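Local coordinates for bifunctional GH43-CE protein (Bacteroides eggerthii, PDB 6MLY) that pairs a family 43 glycoside hydrolase domain, probably a beta-xylosidase acting on xylan, with a carbohydrate esterase domain in one chain, at residues Phe401-Gly406 with Thr480-Met485; Leu330-Asn335 with Leu370-Ile375; Asn423-Thr428 with Asn473-Gln478. All blocks are in the same frame, centred on the assembly; numbering follows the deposited sequence.

Contact 1: residues Phe401-Gly406 with Thr480-Met485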
ATOM      1  N   PHE A 401       1.899   0.005   8.365  1.00 69.72           N
ATOM      2  CA  PHE A 401       2.418   0.899   9.392  1.00 70.54           C
ATOM      3  C   PHE A 401       3.861   1.329   9.094  1.00 72.55           C
ATOM      4  O   PHE A 401       4.775   0.505   9.066  1.00 72.50           O
ATOM      5  CB  PHE A 401       2.316   0.222  10.761  1.00 70.29           C
ATOM      6  CG  PHE A 401       2.806   1.066  11.908  1.00 70.77           C
ATOM      7  CD1 PHE A 401       1.984   2.022  12.486  1.00 71.23           C
ATOM      8  CD2 PHE A 401       4.090   0.903  12.411  1.00 70.81           C
ATOM      9  CE1 PHE A 401       2.435   2.801  13.540  1.00 72.07           C
ATOM     10  CE2 PHE A 401       4.541   1.679  13.468  1.00 71.44           C
ATOM     11  CZ  PHE A 401       3.714   2.624  14.032  1.00 72.16           C
ATOM     12  N   GLN A 402       4.029   2.636   8.859  1.00 74.92           N
ATOM     13  CA  GLN A 402       5.292   3.347   9.064  1.00 76.69           C
ATOM     14  C   GLN A 402       4.976   4.828   9.345  1.00 77.66           C
ATOM     15  O   GLN A 402       3.958   5.125   9.963  1.00 78.40           O
ATOM     16  CB  GLN A 402       6.249   3.135   7.889  1.00 78.71           C
ATOM     17  CG  GLN A 402       7.711   3.232   8.309  1.00 79.96           C
ATOM     18  CD  GLN A 402       8.652   3.259   7.134  1.00 81.79           C
ATOM     19  OE1 GLN A 402       8.623   2.379   6.280  1.00 86.78           O
ATOM     20  NE2 GLN A 402       9.504   4.268   7.087  1.00 82.71           N
ATOM     21  N   ARG A 403       5.856   5.749   8.929  1.00 77.91           N
ATOM     22  CA  ARG A 403       5.638   7.179   9.101  1.00 79.02           C
ATOM     23  C   ARG A 403       4.482   7.598   8.192  1.00 78.38           C
ATOM     24  O   ARG A 403       3.545   8.248   8.637  1.00 79.28           O
ATOM     25  CB  ARG A 403       6.898   7.974   8.754  1.00 80.47           C
ATOM     26  CG  ARG A 403       6.722   9.486   8.801  1.00 81.87           C
ATOM     27  CD  ARG A 403       7.859  10.202   8.098  1.00 83.36           C
ATOM     28  NE  ARG A 403       7.913  11.621   8.429  1.00 84.90           N
ATOM     29  CZ  ARG A 403       8.625  12.145   9.424  1.00 86.24           C
ATOM     30  NH1 ARG A 403       9.399  11.374  10.173  1.00 86.73           N
ATOM     31  NH2 ARG A 403       8.565  13.443   9.663  1.00 85.69           N
ATOM     32  N   LYS A 404       4.601   7.211   6.918  1.00 78.91           N
ATOM     33  CA  LYS A 404       3.562   7.343   5.920  1.00 78.43           C
ATOM     34  C   LYS A 404       2.703   6.076   5.945  1.00 77.90           C
ATOM     35  O   LYS A 404       2.881   5.182   5.120  1.00 78.41           O
ATOM     36  CB  LYS A 404       4.203   7.589   4.552  1.00 79.16           C
ATOM     37  CG  LYS A 404       5.072   8.836   4.495  1.00 81.52           C
ATOM     38  CD  LYS A 404       5.326   9.344   3.099  1.00 83.52           C
ATOM     39  CE  LYS A 404       6.036  10.680   3.094  1.00 86.85           C
ATOM     40  NZ  LYS A 404       6.390  11.096   1.717  1.00 89.32           N
ATOM     41  N   TYR A 405       1.770   6.035   6.904  1.00 78.04           N
ATOM     42  CA  TYR A 405       0.977   4.845   7.229  1.00 77.49           C
ATOM     43  C   TYR A 405      -0.369   4.895   6.505  1.00 78.00           C
ATOM     44  O   TYR A 405      -0.697   5.895   5.874  1.00 80.39           O
ATOM     45  CB  TYR A 405       0.743   4.745   8.741  1.00 77.07           C
ATOM     46  CG  TYR A 405       0.122   5.965   9.372  1.00 78.19           C
ATOM     47  CD1 TYR A 405       0.905   6.898  10.033  1.00 79.04           C
ATOM     48  CD2 TYR A 405      -1.244   6.196   9.315  1.00 78.46           C
ATOM     49  CE1 TYR A 405       0.352   8.025  10.617  1.00 79.54           C
ATOM     50  CE2 TYR A 405      -1.815   7.317   9.897  1.00 78.75           C
ATOM     51  CZ  TYR A 405      -1.013   8.237  10.552  1.00 79.48           C
ATOM     52  OH  TYR A 405      -1.547   9.350  11.135  1.00 78.84           O
ATOM     53  N   GLY A 406      -1.134   3.803   6.634  1.00 75.93           N
ATOM     54  CA  GLY A 406      -2.522   3.720   6.195  1.00 75.22           C
ATOM     55  C   GLY A 406      -3.349   2.890   7.160  1.00 74.61           C
ATOM     56  O   GLY A 406      -2.988   1.764   7.458  1.00 73.95           O
ATOM     57  N   THR A 480      10.558   5.448   4.086  1.00 83.54           N
ATOM     58  CA  THR A 480      11.079   6.683   4.678  1.00 84.51           C
ATOM     59  C   THR A 480      11.985   6.331   5.864  1.00 83.34           C
ATOM     60  O   THR A 480      11.932   5.214   6.382  1.00 80.59           O
ATOM     61  CB  THR A 480       9.924   7.619   5.070  1.00 85.46           C
ATOM     62  OG1 THR A 480       9.137   7.021   6.101  1.00 86.30           O
ATOM     63  CG2 THR A 480       9.006   7.940   3.909  1.00 85.68           C
ATOM     64  N   MET A 481      12.815   7.299   6.278  1.00 84.88           N
ATOM     65  CA  MET A 481      13.737   7.162   7.421  1.00 85.27           C
ATOM     66  C   MET A 481      13.635   8.418   8.285  1.00 86.57           C
ATOM     67  O   MET A 481      14.151   9.464   7.897  1.00 88.33           O
ATOM     68  CB  MET A 481      15.189   6.986   6.954  1.00 84.46           C
ATOM     69  N   PRO A 482      12.973   8.332   9.452  1.00 86.01           N
ATOM     70  CA  PRO A 482      12.384   7.129  10.029  1.00 85.61           C
ATOM     71  C   PRO A 482      11.174   6.652   9.227  1.00 87.28           C
ATOM     72  O   PRO A 482      10.716   7.372   8.342  1.00 88.91           O
ATOM     73  CB  PRO A 482      11.966   7.530  11.458  1.00 85.12           C
ATOM     74  CG  PRO A 482      12.070   9.031  11.488  1.00 86.44           C
ATOM     75  CD  PRO A 482      13.150   9.355  10.484  1.00 86.64           C
ATOM     76  N   HIS A 483      10.639   5.456   9.535  1.00 88.86           N
ATOM     77  CA  HIS A 483      11.019   4.619  10.667  1.00 87.76           C
ATOM     78  C   HIS A 483      12.204   3.694  10.339  1.00 86.78           C
ATOM     79  O   HIS A 483      12.601   2.891  11.194  1.00 87.59           O
ATOM     80  CB  HIS A 483       9.811   3.788  11.142  1.00 88.49           C
ATOM     81  CG  HIS A 483       8.609   4.586  11.539  1.00 90.44           C
ATOM     82  ND1 HIS A 483       8.693   5.882  12.018  1.00 94.90           N
ATOM     83  CD2 HIS A 483       7.296   4.265  11.566  1.00 90.55           C
ATOM     84  CE1 HIS A 483       7.480   6.328  12.298  1.00 94.28           C
ATOM     85  NE2 HIS A 483       6.605   5.353  12.031  1.00 90.31           N
ATOM     86  N   PHE A 484      12.749   3.775   9.117  1.00 84.47           N
ATOM     87  CA  PHE A 484      13.956   3.010   8.707  1.00 82.73           C
ATOM     88  C   PHE A 484      13.672   1.499   8.761  1.00 80.57           C
ATOM     89  O   PHE A 484      14.585   0.686   8.950  1.00 80.39           O
ATOM     90  CB  PHE A 484      15.152   3.364   9.599  1.00 82.08           C
ATOM     91  CG  PHE A 484      16.521   3.218   8.977  1.00 81.96           C
ATOM     92  CD1 PHE A 484      17.620   3.809   9.583  1.00 82.70           C
ATOM     93  CD2 PHE A 484      16.727   2.507   7.801  1.00 80.94           C
ATOM     94  CE1 PHE A 484      18.889   3.685   9.039  1.00 83.46           C
ATOM     95  CE2 PHE A 484      17.995   2.390   7.253  1.00 81.69           C
ATOM     96  CZ  PHE A 484      19.073   2.979   7.873  1.00 82.90           C
ATOM     97  N   MET A 485      12.399   1.139   8.570  1.00 78.62           N
ATOM     98  CA  MET A 485      11.915  -0.218   8.720  1.00 75.77           C
ATOM     99  C   MET A 485      10.912  -0.502   7.600  1.00 75.25           C
ATOM    100  O   MET A 485      10.386   0.426   6.985  1.00 75.90           O
ATOM    101  CB  MET A 485      11.239  -0.384  10.083  1.00 74.35           C
ATOM    102  CG  MET A 485      10.895  -1.816  10.438  1.00 73.92           C
ATOM    103  SD  MET A 485       9.962  -1.914  11.978  1.00 74.02           S
ATOM    104  CE  MET A 485      11.204  -1.357  13.141  1.00 73.94           C
TER

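Contact 2: residues Leu330-Asn335 with Leu370-Ile375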
ATOM      1  N   LEU A 330       6.393 -15.926  18.033  1.00 62.88           N
ATOM      2  CA  LEU A 330       7.589 -15.098  17.863  1.00 62.53           C
ATOM      3  C   LEU A 330       7.390 -14.110  16.703  1.00 62.66           C
ATOM      4  O   LEU A 330       7.978 -13.026  16.702  1.00 62.61           O
ATOM      5  CB  LEU A 330       8.799 -16.011  17.632  1.00 62.55           C
ATOM      6  CG  LEU A 330       9.162 -16.912  18.811  1.00 62.40           C
ATOM      7  CD1 LEU A 330       9.941 -18.128  18.341  1.00 62.67           C
ATOM      8  CD2 LEU A 330       9.943 -16.141  19.868  1.00 62.31           C
ATOM      9  N   VAL A 331       6.543 -14.490  15.737  1.00 62.70           N
ATOM     10  CA  VAL A 331       6.242 -13.662  14.554  1.00 62.65           C
ATOM     11  C   VAL A 331       5.756 -12.270  14.989  1.00 62.84           C
ATOM     12  O   VAL A 331       5.885 -11.308  14.217  1.00 63.86           O
ATOM     13  CB  VAL A 331       5.214 -14.333  13.621  1.00 62.76           C
ATOM     14  CG1 VAL A 331       5.728 -15.642  13.039  1.00 62.96           C
ATOM     15  CG2 VAL A 331       3.876 -14.542  14.311  1.00 62.42           C
ATOM     16  N   TRP A 332       5.206 -12.178  16.210  1.00 62.60           N
ATOM     17  CA  TRP A 332       4.686 -10.934  16.780  1.00 62.60           C
ATOM     18  C   TRP A 332       5.809 -10.123  17.434  1.00 62.65           C
ATOM     19  O   TRP A 332       6.644 -10.675  18.162  1.00 63.04           O
ATOM     20  CB  TRP A 332       3.578 -11.222  17.798  1.00 62.80           C
ATOM     21  CG  TRP A 332       2.296 -11.736  17.212  1.00 62.81           C
ATOM     22  CD1 TRP A 332       1.754 -12.973  17.392  1.00 63.02           C
ATOM     23  CD2 TRP A 332       1.376 -11.015  16.376  1.00 62.85           C
ATOM     24  NE1 TRP A 332       0.566 -13.076  16.727  1.00 63.04           N
ATOM     25  CE2 TRP A 332       0.306 -11.891  16.095  1.00 62.97           C
ATOM     26  CE3 TRP A 332       1.349  -9.726  15.834  1.00 63.08           C
ATOM     27  CZ2 TRP A 332      -0.775 -11.514  15.298  1.00 63.00           C
ATOM     28  CZ3 TRP A 332       0.277  -9.350  15.050  1.00 63.06           C
ATOM     29  CH2 TRP A 332      -0.766 -10.237  14.784  1.00 62.79           C
ATOM     30  N   GLN A 333       5.801  -8.809  17.163  1.00 62.90           N
ATOM     31  CA  GLN A 333       6.606  -7.808  17.869  1.00 62.99           C
ATOM     32  C   GLN A 333       5.764  -6.528  18.000  1.00 63.22           C
ATOM     33  O   GLN A 333       5.148  -6.090  17.031  1.00 63.45           O
ATOM     34  CB  GLN A 333       7.922  -7.500  17.136  1.00 63.47           C
ATOM     35  CG  GLN A 333       8.634  -8.707  16.526  1.00 63.20           C
ATOM     36  CD  GLN A 333       9.960  -8.345  15.893  1.00 63.94           C
ATOM     37  OE1 GLN A 333      10.506  -7.274  16.135  1.00 64.84           O
ATOM     38  NE2 GLN A 333      10.500  -9.242  15.078  1.00 63.97           N
ATOM     39  N   TRP A 334       5.758  -5.930  19.199  1.00 63.59           N
ATOM     40  CA  TRP A 334       5.084  -4.658  19.462  1.00 64.56           C
ATOM     41  C   TRP A 334       5.892  -3.498  18.869  1.00 65.17           C
ATOM     42  O   TRP A 334       7.078  -3.625  18.602  1.00 65.03           O
ATOM     43  CB  TRP A 334       4.881  -4.438  20.965  1.00 64.93           C
ATOM     44  CG  TRP A 334       4.165  -5.544  21.676  1.00 65.34           C
ATOM     45  CD1 TRP A 334       4.728  -6.621  22.295  1.00 65.32           C
ATOM     46  CD2 TRP A 334       2.748  -5.663  21.882  1.00 65.30           C
ATOM     47  NE1 TRP A 334       3.759  -7.409  22.857  1.00 65.13           N
ATOM     48  CE2 TRP A 334       2.536  -6.846  22.622  1.00 65.36           C
ATOM     49  CE3 TRP A 334       1.641  -4.892  21.516  1.00 65.60           C
ATOM     50  CZ2 TRP A 334       1.264  -7.274  22.994  1.00 65.48           C
ATOM     51  CZ3 TRP A 334       0.385  -5.316  21.887  1.00 65.80           C
ATOM     52  CH2 TRP A 334       0.201  -6.492  22.615  1.00 65.77           C
ATOM     53  N   ASN A 335       5.220  -2.360  18.682  1.00 66.29           N
ATOM     54  CA  ASN A 335       5.851  -1.085  18.365  1.00 67.17           C
ATOM     55  C   ASN A 335       6.229  -0.403  19.684  1.00 67.38           C
ATOM     56  O   ASN A 335       5.339   0.009  20.438  1.00 67.47           O
ATOM     57  CB  ASN A 335       4.925  -0.195  17.533  1.00 68.67           C
ATOM     58  CG  ASN A 335       5.464   1.203  17.308  1.00 69.95           C
ATOM     59  OD1 ASN A 335       6.669   1.400  17.154  1.00 70.92           O
ATOM     60  ND2 ASN A 335       4.567   2.177  17.257  1.00 72.41           N
ATOM     61  N   LEU A 370       0.407  -3.905  17.696  1.00 67.73           N
ATOM     62  CA  LEU A 370       0.918  -5.275  17.525  1.00 66.82           C
ATOM     63  C   LEU A 370       1.198  -5.527  16.038  1.00 66.32           C
ATOM     64  O   LEU A 370       0.381  -5.169  15.207  1.00 66.50           O
ATOM     65  CB  LEU A 370      -0.148  -6.238  18.057  1.00 66.44           C
ATOM     66  CG  LEU A 370       0.258  -7.706  18.148  1.00 66.50           C
ATOM     67  CD1 LEU A 370       1.321  -7.917  19.219  1.00 66.71           C
ATOM     68  CD2 LEU A 370      -0.953  -8.588  18.414  1.00 66.61           C
ATOM     69  N   THR A 371       2.342  -6.148  15.709  1.00 65.38           N
ATOM     70  CA  THR A 371       2.812  -6.166  14.315  1.00 65.29           C
ATOM     71  C   THR A 371       3.474  -7.491  13.914  1.00 63.96           C
ATOM     72  O   THR A 371       4.079  -8.176  14.731  1.00 63.77           O
ATOM     73  CB  THR A 371       3.829  -5.047  14.064  1.00 66.27           C
ATOM     74  OG1 THR A 371       5.076  -5.478  14.606  1.00 66.53           O
ATOM     75  CG2 THR A 371       3.420  -3.721  14.667  1.00 67.41           C
ATOM     76  N   GLN A 372       3.344  -7.809  12.621  1.00 63.33           N
ATOM     77  CA  GLN A 372       4.176  -8.758  11.892  1.00 63.21           C
ATOM     78  C   GLN A 372       4.740  -8.040  10.659  1.00 63.93           C
ATOM     79  O   GLN A 372       4.322  -6.931  10.342  1.00 65.02           O
ATOM     80  CB  GLN A 372       3.379  -9.992  11.469  1.00 62.31           C
ATOM     81  CG  GLN A 372       2.770 -10.759  12.632  1.00 62.06           C
ATOM     82  CD  GLN A 372       2.338 -12.156  12.252  1.00 62.10           C
ATOM     83  OE1 GLN A 372       2.805 -12.734  11.273  1.00 62.57           O
ATOM     84  NE2 GLN A 372       1.452 -12.727  13.050  1.00 62.00           N
ATOM     85  N   ARG A 373       5.691  -8.677   9.968  1.00 64.48           N
ATOM     86  CA  ARG A 373       6.309  -8.109   8.764  1.00 65.31           C
ATOM     87  C   ARG A 373       5.306  -8.201   7.603  1.00 65.80           C
ATOM     88  O   ARG A 373       4.371  -9.000   7.644  1.00 65.92           O
ATOM     89  CB  ARG A 373       7.625  -8.835   8.443  1.00 65.68           C
ATOM     90  CG  ARG A 373       8.728  -8.643   9.475  1.00 65.81           C
ATOM     91  CD  ARG A 373       9.958  -9.493   9.192  1.00 66.31           C
ATOM     92  NE  ARG A 373      11.046  -9.281  10.146  1.00 66.42           N
ATOM     93  CZ  ARG A 373      11.167  -9.901  11.319  1.00 65.69           C
ATOM     94  NH1 ARG A 373      10.395 -10.931  11.614  1.00 65.69           N
ATOM     95  NH2 ARG A 373      12.054  -9.481  12.203  1.00 65.90           N
ATOM     96  N   THR A 374       5.484  -7.351   6.588  1.00 66.79           N
ATOM     97  CA  THR A 374       4.886  -7.579   5.283  1.00 68.29           C
ATOM     98  C   THR A 374       5.838  -8.463   4.480  1.00 69.26           C
ATOM     99  O   THR A 374       7.036  -8.475   4.746  1.00 71.11           O
ATOM    100  CB  THR A 374       4.595  -6.267   4.546  1.00 68.57           C
ATOM    101  OG1 THR A 374       5.789  -5.489   4.499  1.00 70.09           O
ATOM    102  CG2 THR A 374       3.485  -5.466   5.192  1.00 68.45           C
ATOM    103  N   ILE A 375       5.300  -9.205   3.512  1.00 70.53           N
ATOM    104  CA  ILE A 375       6.096 -10.146   2.742  1.00 71.71           C
ATOM    105  C   ILE A 375       5.888  -9.875   1.251  1.00 74.19           C
ATOM    106  O   ILE A 375       4.838  -9.384   0.854  1.00 75.30           O
ATOM    107  CB  ILE A 375       5.750 -11.596   3.131  1.00 72.07           C
ATOM    108  CG1 ILE A 375       4.329 -11.990   2.722  1.00 71.69           C
ATOM    109  CG2 ILE A 375       5.982 -11.811   4.618  1.00 72.08           C
ATOM    110  CD1 ILE A 375       3.977 -13.426   3.043  1.00 72.06           C
TER

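Contact 3: residues Asn423-Thr428 with Asn473-Gln478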
ATOM      1  N   ASN A 423      -5.456   7.989   5.286  1.00 76.30           N
ATOM      2  CA  ASN A 423      -4.224   7.950   4.499  1.00 76.17           C
ATOM      3  C   ASN A 423      -3.253   9.003   5.049  1.00 76.98           C
ATOM      4  O   ASN A 423      -3.459  10.201   4.857  1.00 77.64           O
ATOM      5  CB  ASN A 423      -4.497   8.150   3.006  1.00 76.56           C
ATOM      6  CG  ASN A 423      -3.244   8.113   2.158  1.00 77.01           C
ATOM      7  OD1 ASN A 423      -2.310   8.874   2.393  1.00 77.47           O
ATOM      8  ND2 ASN A 423      -3.224   7.246   1.158  1.00 76.89           N
ATOM      9  N   GLY A 424      -2.185   8.528   5.709  1.00 77.29           N
ATOM     10  CA  GLY A 424      -1.190   9.378   6.373  1.00 78.42           C
ATOM     11  C   GLY A 424       0.085   9.567   5.561  1.00 79.58           C
ATOM     12  O   GLY A 424       1.130   9.862   6.139  1.00 80.22           O
ATOM     13  N   GLU A 425       0.001   9.416   4.230  1.00 80.33           N
ATOM     14  CA  GLU A 425       1.119   9.683   3.313  1.00 81.37           C
ATOM     15  C   GLU A 425       1.690  11.078   3.584  1.00 83.56           C
ATOM     16  O   GLU A 425       2.882  11.224   3.846  1.00 84.61           O
ATOM     17  CB  GLU A 425       0.680   9.613   1.850  1.00 82.14           C
ATOM     18  CG  GLU A 425       0.591   8.201   1.310  1.00 82.07           C
ATOM     19  CD  GLU A 425       0.329   8.126  -0.184  1.00 83.24           C
ATOM     20  OE1 GLU A 425       0.994   8.867  -0.940  1.00 84.50           O
ATOM     21  OE2 GLU A 425      -0.537   7.326  -0.586  1.00 84.14           O
ATOM     22  N   ASN A 426       0.814  12.087   3.502  1.00 84.02           N
ATOM     23  CA  ASN A 426       1.155  13.488   3.761  1.00 84.64           C
ATOM     24  C   ASN A 426       1.188  13.714   5.282  1.00 84.79           C
ATOM     25  O   ASN A 426       0.821  12.821   6.057  1.00 80.44           O
ATOM     26  CB  ASN A 426       0.190  14.434   3.034  1.00 85.06           C
ATOM     27  CG  ASN A 426       0.448  14.509   1.542  1.00 84.44           C
ATOM     28  OD1 ASN A 426       1.341  15.227   1.095  1.00 84.85           O
ATOM     29  ND2 ASN A 426      -0.341  13.787   0.763  1.00 83.76           N
ATOM     30  N   GLU A 427       1.620  14.917   5.691  1.00 88.23           N
ATOM     31  CA  GLU A 427       1.940  15.232   7.097  1.00 91.03           C
ATOM     32  C   GLU A 427       0.697  15.013   7.970  1.00 91.47           C
ATOM     33  O   GLU A 427       0.736  14.230   8.920  1.00 93.11           O
ATOM     34  CB  GLU A 427       2.458  16.665   7.272  1.00 94.87           C
ATOM     35  CG  GLU A 427       3.497  17.093   6.248  1.00 98.05           C
ATOM     36  CD  GLU A 427       2.955  17.957   5.120  1.00 99.97           C
ATOM     37  OE1 GLU A 427       1.830  17.680   4.635  1.00100.74           O
ATOM     38  OE2 GLU A 427       3.654  18.914   4.736  1.00107.53           O
ATOM     39  N   THR A 428      -0.395  15.711   7.634  1.00 91.78           N
ATOM     40  CA  THR A 428      -1.664  15.562   8.338  1.00 90.84           C
ATOM     41  C   THR A 428      -2.367  14.305   7.828  1.00 89.43           C
ATOM     42  O   THR A 428      -2.420  14.071   6.620  1.00 84.48           O
ATOM     43  CB  THR A 428      -2.548  16.806   8.180  1.00 91.56           C
ATOM     44  OG1 THR A 428      -2.753  17.056   6.788  1.00 92.48           O
ATOM     45  CG2 THR A 428      -1.951  18.035   8.829  1.00 92.36           C
ATOM     46  N   ASN A 473      -8.800   5.369  -0.590  1.00 77.37           N
ATOM     47  CA  ASN A 473      -7.826   5.435  -1.688  1.00 77.42           C
ATOM     48  C   ASN A 473      -6.766   4.336  -1.500  1.00 77.57           C
ATOM     49  O   ASN A 473      -6.851   3.511  -0.574  1.00 77.94           O
ATOM     50  CB  ASN A 473      -7.203   6.832  -1.815  1.00 78.12           C
ATOM     51  CG  ASN A 473      -6.433   7.284  -0.591  1.00 78.03           C
ATOM     52  OD1 ASN A 473      -6.183   6.500   0.320  1.00 77.96           O
ATOM     53  ND2 ASN A 473      -6.060   8.553  -0.553  1.00 77.92           N
ATOM     54  N   VAL A 474      -5.796   4.319  -2.421  1.00 78.65           N
ATOM     55  CA  VAL A 474      -4.599   3.482  -2.335  1.00 78.36           C
ATOM     56  C   VAL A 474      -3.562   4.213  -1.476  1.00 78.61           C
ATOM     57  O   VAL A 474      -3.451   5.441  -1.528  1.00 79.75           O
ATOM     58  CB  VAL A 474      -4.035   3.157  -3.734  1.00 79.08           C
ATOM     59  CG1 VAL A 474      -3.416   4.373  -4.412  1.00 80.06           C
ATOM     60  CG2 VAL A 474      -3.029   2.021  -3.694  1.00 79.31           C
ATOM     61  N   LEU A 475      -2.804   3.436  -0.692  1.00 78.63           N
ATOM     62  CA  LEU A 475      -1.680   3.943   0.091  1.00 79.38           C
ATOM     63  C   LEU A 475      -0.388   3.766  -0.713  1.00 80.54           C
ATOM     64  O   LEU A 475       0.147   2.654  -0.786  1.00 82.40           O
ATOM     65  CB  LEU A 475      -1.606   3.181   1.418  1.00 79.81           C
ATOM     66  CG  LEU A 475      -0.451   3.578   2.336  1.00 79.89           C
ATOM     67  CD1 LEU A 475      -0.689   4.961   2.921  1.00 81.34           C
ATOM     68  CD2 LEU A 475      -0.245   2.551   3.440  1.00 79.14           C
ATOM     69  N   LYS A 476       0.105   4.860  -1.308  1.00 80.71           N
ATOM     70  CA  LYS A 476       1.405   4.860  -1.994  1.00 82.13           C
ATOM     71  C   LYS A 476       2.522   4.767  -0.946  1.00 80.54           C
ATOM     72  O   LYS A 476       3.046   5.786  -0.494  1.00 80.22           O
ATOM     73  CB  LYS A 476       1.582   6.105  -2.872  1.00 84.37           C
ATOM     74  CG  LYS A 476       0.691   6.171  -4.106  1.00 85.73           C
ATOM     75  CD  LYS A 476       0.710   4.912  -4.948  1.00 87.66           C
ATOM     76  CE  LYS A 476       0.088   5.102  -6.316  1.00 89.05           C
ATOM     77  NZ  LYS A 476       0.949   5.901  -7.221  1.00 91.53           N
ATOM     78  N   MET A 477       2.863   3.528  -0.573  1.00 79.23           N
ATOM     79  CA  MET A 477       3.886   3.241   0.423  1.00 78.56           C
ATOM     80  C   MET A 477       5.223   3.843  -0.034  1.00 80.40           C
ATOM     81  O   MET A 477       5.598   3.696  -1.196  1.00 83.21           O
ATOM     82  CB  MET A 477       4.052   1.727   0.608  1.00 77.79           C
ATOM     83  CG  MET A 477       2.871   1.056   1.287  1.00 76.60           C
ATOM     84  SD  MET A 477       2.825  -0.752   0.984  1.00 75.19           S
ATOM     85  CE  MET A 477       2.248  -1.291   2.618  1.00 74.00           C
ATOM     86  N   GLN A 478       5.914   4.537   0.881  1.00 80.92           N
ATOM     87  CA  GLN A 478       7.293   4.980   0.662  1.00 83.00           C
ATOM     88  C   GLN A 478       8.164   4.536   1.849  1.00 83.80           C
ATOM     89  O   GLN A 478       7.756   4.638   3.020  1.00 85.19           O
ATOM     90  CB  GLN A 478       7.376   6.495   0.450  1.00 84.77           C
ATOM     91  CG  GLN A 478       8.723   6.939  -0.122  1.00 86.00           C
ATOM     92  CD  GLN A 478       9.018   8.416   0.008  1.00 86.49           C
ATOM     93  OE1 GLN A 478       8.148   9.232   0.309  1.00 87.13           O
ATOM     94  NE2 GLN A 478      10.270   8.774  -0.226  1.00 85.92           N
TER

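Contact 1: residues Phe401-Gly406 with Thr480-Met485
The hydroxyl of T480, packed against R403 CB, spends its hydrogen bond within its own loop: T480 OG1 to P482 O measures 2.8 Å and uses a lone pair in the carbonyl plane. Both segments are connections of the concanavalin A-like beta-sandwich, 401-406 linking two neighbouring strands and 480-485 leading into strand 488-491. A second bond, F484 N to T480 O at 3.2 Å, closes the turn, whose M481-P482 and P482-H483 peptides are both cis.

H483 projects from this turn toward the other loop. Its CG lies beside the backbone N (chi1 -58°), and one face of the imidazole is met by R403, whose CB lies 4.2 Å from the ring centroid, a CH-pi contact 21° off the normal. Q402 runs past the same residue, with CG 3.4 Å from H483 CD2. The F401 ring meets the imidazole obliquely, centroids 5.7 Å apart. Y91, from the hydrolase part of the chain, stacks on H483, and M485 touches D29 and H50 there, so the loop faces the family 43 domain.

At the other end the K404 chain crosses T480 at about a right angle, CD lying 4.0 Å from T480 CG2, while K404 NZ bonds Q478 OE1.

Contact 2: residues Leu330-Asn335 with Leu370-Ile375
L370 is wedged between two tryptophans of the facing segment, its two methyls serving one indole each. W334 and L370 lie on neighbouring antiparallel strands of the concanavalin A-like beta-sandwich, as a non-hydrogen-bonded pair with side chains on the same face; W332 sits just before strand 333-335. L370 CD1 stands 3.5 Å from the centroid of the W334 six-membered ring, only 2° off its normal, hence squarely over the centre. The other methyl, CD2, lies 3.7 Å from the centroid of the W332 six-membered ring and is offset toward the rim. With CG anti to the backbone N (chi1 -172°), the leucine fork reaches both rings.

The opposite face of W332 is taken by Q372: its CG is 3.9 Å from the same centroid, and its amide plane stands nearly perpendicular to the indole. NE2 is 3.4 Å from W332 CE2, but its hydrogen bond goes to A315 O, which helps fix the amide beside the ring. The W332 indole is itself pinned by NE1 to D317 OD2 and meets F508 edge-to-face, while W334 meets W343. F508 and W343 belong to the other sheet, so this face looks into the sandwich.

The neighbouring pair, Q333 with T371, is hydrogen-bonded and turns its side chains to the other face, where both touch M51 of strand 51-52, from the hydrolase part of the chain. Q333 N to T371 O is 3.0 Å with a nearly straight N-H...O angle of 169°; the return bond, T371 N to Q333 O, is weak. R373, whose NE bonds D29 O, crosses Q333 obliquely with the amide and guanidinium planes steeply inclined: Q333 NE2 and R373 NH2 are 3.3 Å apart, two donors with no bond between them.

Contact 3: residues Asn423-Thr428 with Asn473-Gln478
The closest CA atoms across the contact, those of N423 and L475, are 6.5 Å apart, so side chains make the bridge. The setting is the concanavalin A-like beta-sandwich: the turn after strand 418-423, in one sheet, meets the end of edge strand 469-476 of the other, where K476 centres an inverse gamma turn.

N423 builds an Asx turn, its OD1 accepting from E425 N at 3.0 Å. Its ND2 points to E425 OE2 at 3.2 Å, almost straight at 171° and within the amide plane. The same ND2 reaches N473 OD1, also at 3.2 Å, but there the donor sits above the carbonyl plane, and the two amides are steeply turned against each other. E425 OE2 thus receives two donors, N423 ND2 and K476 N, from opposite faces of the carboxylate; the K476 N bond is 2.6 Å long. Replacing E425 by alanine removes the carboxylate, which would probably leave K476 N without this acceptor and let the N423 amide turn more easily. E425 CG also touches L475, 3.8 Å from its CD1, as the two side chains slide past in opposite directions. On the K476 side, CB lies 3.4 Å from E425 OE1.

From the N terminus, contact 2 forms first: 370-375 returns to pair with 330-335, closing a loop of 34 residues and placing strand 333-335 between strand 51-52 of the hydrolase part and strand 370-373. It is complete before contact 1 opens at 401-406. Contact 3 then begins and ends, 423-428 with 473-478, before 480-485 comes back to complete contact 1, so 3 is enclosed by 1 and none cross. Contacts 1 and 3 adjoin, with Y405 O 3.0 Å from G424 N. F401 CZ packs 3.4 Å from N335 ND2, joining contacts 1 and 2. Contact 3 spans the sandwich's two sheets.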